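Predicted ATPase of the ABC class (PDB 5D6A) probably binds and hydrolyses ATP as an ATPase of the ABC class, and is captured here with the non-hydrolysable analogue AMP-PNP. Local coordinates at residues A[312-317]-A[343-348]. Residues are numbered along the deposited sequence; the frame is centred on the assembly and turned at random.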
loop_
_atom_site.group_PDB
_atom_site.type_symbol
_atom_site.label_atom_id
_atom_site.label_comp_id
_atom_site.label_asym_id
_atom_site.label_seq_id
_atom_site.Cartn_x
_atom_site.Cartn_y
_atom_site.Cartn_z
ATOM N N HIS A 312 0.242 -14.663 -15.558
ATOM C CA HIS A 312 -0.395 -15.811 -16.211
ATOM C C HIS A 312 -0.028 -16.055 -17.678
ATOM O O HIS A 312 -0.291 -15.224 -18.543
ATOM C CB HIS A 312 -1.914 -15.679 -16.112
ATOM C CG HIS A 312 -2.430 -15.630 -14.707
ATOM N ND1 HIS A 312 -2.498 -16.746 -13.901
ATOM C CD2 HIS A 312 -2.941 -14.609 -13.981
ATOM C CE1 HIS A 312 -3.013 -16.410 -12.732
ATOM N NE2 HIS A 312 -3.292 -15.119 -12.754
ATOM N N HIS A 313 0.568 -17.219 -17.931
ATOM C CA HIS A 313 0.926 -17.671 -19.274
ATOM C C HIS A 313 1.263 -16.545 -20.251
ATOM O O HIS A 313 0.722 -16.481 -21.356
ATOM C CB HIS A 313 -0.222 -18.523 -19.814
ATOM C CG HIS A 313 -0.546 -19.692 -18.940
ATOM N ND1 HIS A 313 0.087 -20.909 -19.059
ATOM C CD2 HIS A 313 -1.414 -19.818 -17.908
ATOM C CE1 HIS A 313 -0.389 -21.742 -18.150
ATOM N NE2 HIS A 313 -1.299 -21.104 -17.438
ATOM N N LEU A 314 2.183 -15.683 -19.831
ATOM C CA LEU A 314 2.606 -14.536 -20.618
ATOM C C LEU A 314 3.932 -14.830 -21.309
ATOM O O LEU A 314 4.808 -15.473 -20.727
ATOM C CB LEU A 314 2.758 -13.330 -19.692
ATOM C CG LEU A 314 3.041 -11.960 -20.301
ATOM C CD1 LEU A 314 1.897 -11.527 -21.209
ATOM C CD2 LEU A 314 3.247 -10.944 -19.189
ATOM N N ASN A 315 4.072 -14.359 -22.548
ATOM C CA ASN A 315 5.292 -14.559 -23.333
ATOM C C ASN A 315 6.253 -13.402 -23.100
ATOM O O ASN A 315 5.967 -12.268 -23.479
ATOM C CB ASN A 315 4.946 -14.676 -24.824
ATOM C CG ASN A 315 6.154 -15.018 -25.694
ATOM O OD1 ASN A 315 7.303 -14.862 -25.287
ATOM N ND2 ASN A 315 5.887 -15.486 -26.905
ATOM N N LEU A 316 7.397 -13.694 -22.485
ATOM C CA LEU A 316 8.395 -12.673 -22.190
ATOM C C LEU A 316 9.680 -12.866 -23.000
ATOM O O LEU A 316 10.738 -12.359 -22.625
ATOM C CB LEU A 316 8.713 -12.693 -20.695
ATOM C CG LEU A 316 7.498 -12.561 -19.771
ATOM C CD1 LEU A 316 7.918 -12.614 -18.308
ATOM C CD2 LEU A 316 6.738 -11.276 -20.059
ATOM N N SER A 317 9.578 -13.580 -24.118
ATOM C CA SER A 317 10.736 -13.855 -24.974
ATOM C C SER A 317 11.497 -12.599 -25.381
ATOM O O SER A 317 12.714 -12.633 -25.516
ATOM C CB SER A 317 10.300 -14.607 -26.234
ATOM O OG SER A 317 9.700 -15.846 -25.902
ATOM N N GLN A 343 8.223 -6.359 -13.909
ATOM C CA GLN A 343 8.184 -5.159 -14.728
ATOM C C GLN A 343 8.138 -5.543 -16.203
ATOM O O GLN A 343 7.407 -4.934 -16.981
ATOM C CB GLN A 343 9.357 -4.227 -14.413
ATOM C CG GLN A 343 9.189 -2.845 -15.030
ATOM C CD GLN A 343 10.086 -1.789 -14.402
ATOM O OE1 GLN A 343 11.076 -2.101 -13.736
ATOM N NE2 GLN A 343 9.736 -0.523 -14.611
ATOM N N ALA A 344 8.905 -6.568 -16.573
ATOM C CA ALA A 344 8.921 -7.064 -17.950
ATOM C C ALA A 344 7.525 -7.564 -18.323
ATOM O O ALA A 344 7.016 -7.287 -19.415
ATOM C CB ALA A 344 9.942 -8.182 -18.100
ATOM N N ALA A 345 6.915 -8.302 -17.400
ATOM C CA ALA A 345 5.573 -8.817 -17.598
ATOM C C ALA A 345 4.607 -7.657 -17.783
ATOM O O ALA A 345 3.838 -7.641 -18.739
ATOM C CB ALA A 345 5.158 -9.675 -16.417
ATOM N N TRP A 346 4.669 -6.680 -16.879
ATOM C CA TRP A 346 3.794 -5.505 -16.941
ATOM C C TRP A 346 3.933 -4.854 -18.312
ATOM O O TRP A 346 2.944 -4.489 -18.951
ATOM C CB TRP A 346 4.187 -4.468 -15.880
ATOM C CG TRP A 346 3.100 -3.466 -15.562
ATOM C CD1 TRP A 346 2.101 -3.033 -16.394
ATOM C CD2 TRP A 346 2.971 -2.698 -14.361
ATOM N NE1 TRP A 346 1.324 -2.099 -15.757
ATOM C CE2 TRP A 346 1.843 -1.866 -14.512
ATOM C CE3 TRP A 346 3.680 -2.657 -13.161
ATOM C CZ2 TRP A 346 1.413 -1.000 -13.511
ATOM C CZ3 TRP A 346 3.254 -1.794 -12.169
ATOM C CH2 TRP A 346 2.133 -0.978 -12.350
ATOM N N LEU A 347 5.180 -4.706 -18.752
ATOM C CA LEU A 347 5.469 -4.088 -20.038
ATOM C C LEU A 347 4.739 -4.816 -21.160
ATOM O O LEU A 347 3.961 -4.208 -21.898
ATOM C CB LEU A 347 6.982 -4.064 -20.289
ATOM C CG LEU A 347 7.477 -3.479 -21.615
ATOM C CD1 LEU A 347 6.896 -2.104 -21.875
ATOM C CD2 LEU A 347 8.995 -3.417 -21.619
ATOM N N GLN A 348 4.971 -6.120 -21.263
ATOM C CA GLN A 348 4.340 -6.931 -22.298
ATOM C C GLN A 348 2.815 -6.850 -22.222
ATOM O O GLN A 348 2.145 -6.738 -23.248
ATOM C CB GLN A 348 4.782 -8.388 -22.176
ATOM C CG GLN A 348 4.314 -9.261 -23.329
ATOM C CD GLN A 348 4.895 -8.826 -24.664
ATOM O OE1 GLN A 348 6.059 -8.425 -24.753
ATOM N NE2 GLN A 348 4.091 -8.920 -25.714
HETATM O O HOH W 1 7.987 -10.426 -24.457
#
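L316 and A345 bring the two backbones closest, their CA atoms 6.6 Å apart, where the irregular chain of 312-317 runs past one face of helix 339-352 within the P-loop ATPase domain. Small helix residues let a neighbouring chain come near, and here A345 lets L314 and L316 reach the helix backbone, with the carbonyl of A344 at the edge of L316. L314 reaches in most directly. With CG anti to the backbone N (chi1 -173°), its two methyls divide the work: CD2 lies 3.6 Å from the CB of A345 and also touches that residue's carbonyl oxygen, while CD1 rests 3.9 Å from the CG of Q348. L316 approaches by its tip alone, placing CD2 3.7 Å from the CA of A345 and more loosely against the CB of Q348.

Q348, one helical turn beyond A344, supplies the polar part of the interface. Its chain bends at chi2 (63°), so that the aliphatic portion packs beside the loop, with CG 3.4 Å from the O of N315, while the amide extends past it to a bridging water.

The loop keeps its own shape through an Asx turn, in which N315 OD1 accepts from the backbone N of S317; the same oxygen also accepts from the OG of S317, which lies in the carbonyl plane on a lone pair. Just upstream, H313 and L314 form a G1 beta bulge opposite F332, and L316 pairs through its backbone with T329. On the helix, F369 of helix 367-370 touches Q343, A344 and L347; the side chain of A344 lies about 11 Å from the bound AMP-PNP. Loop and helix are finally joined by the water, which donates to the O of N315 at 2.9 Å and to the OE1 of Q348 at 2.8 Å.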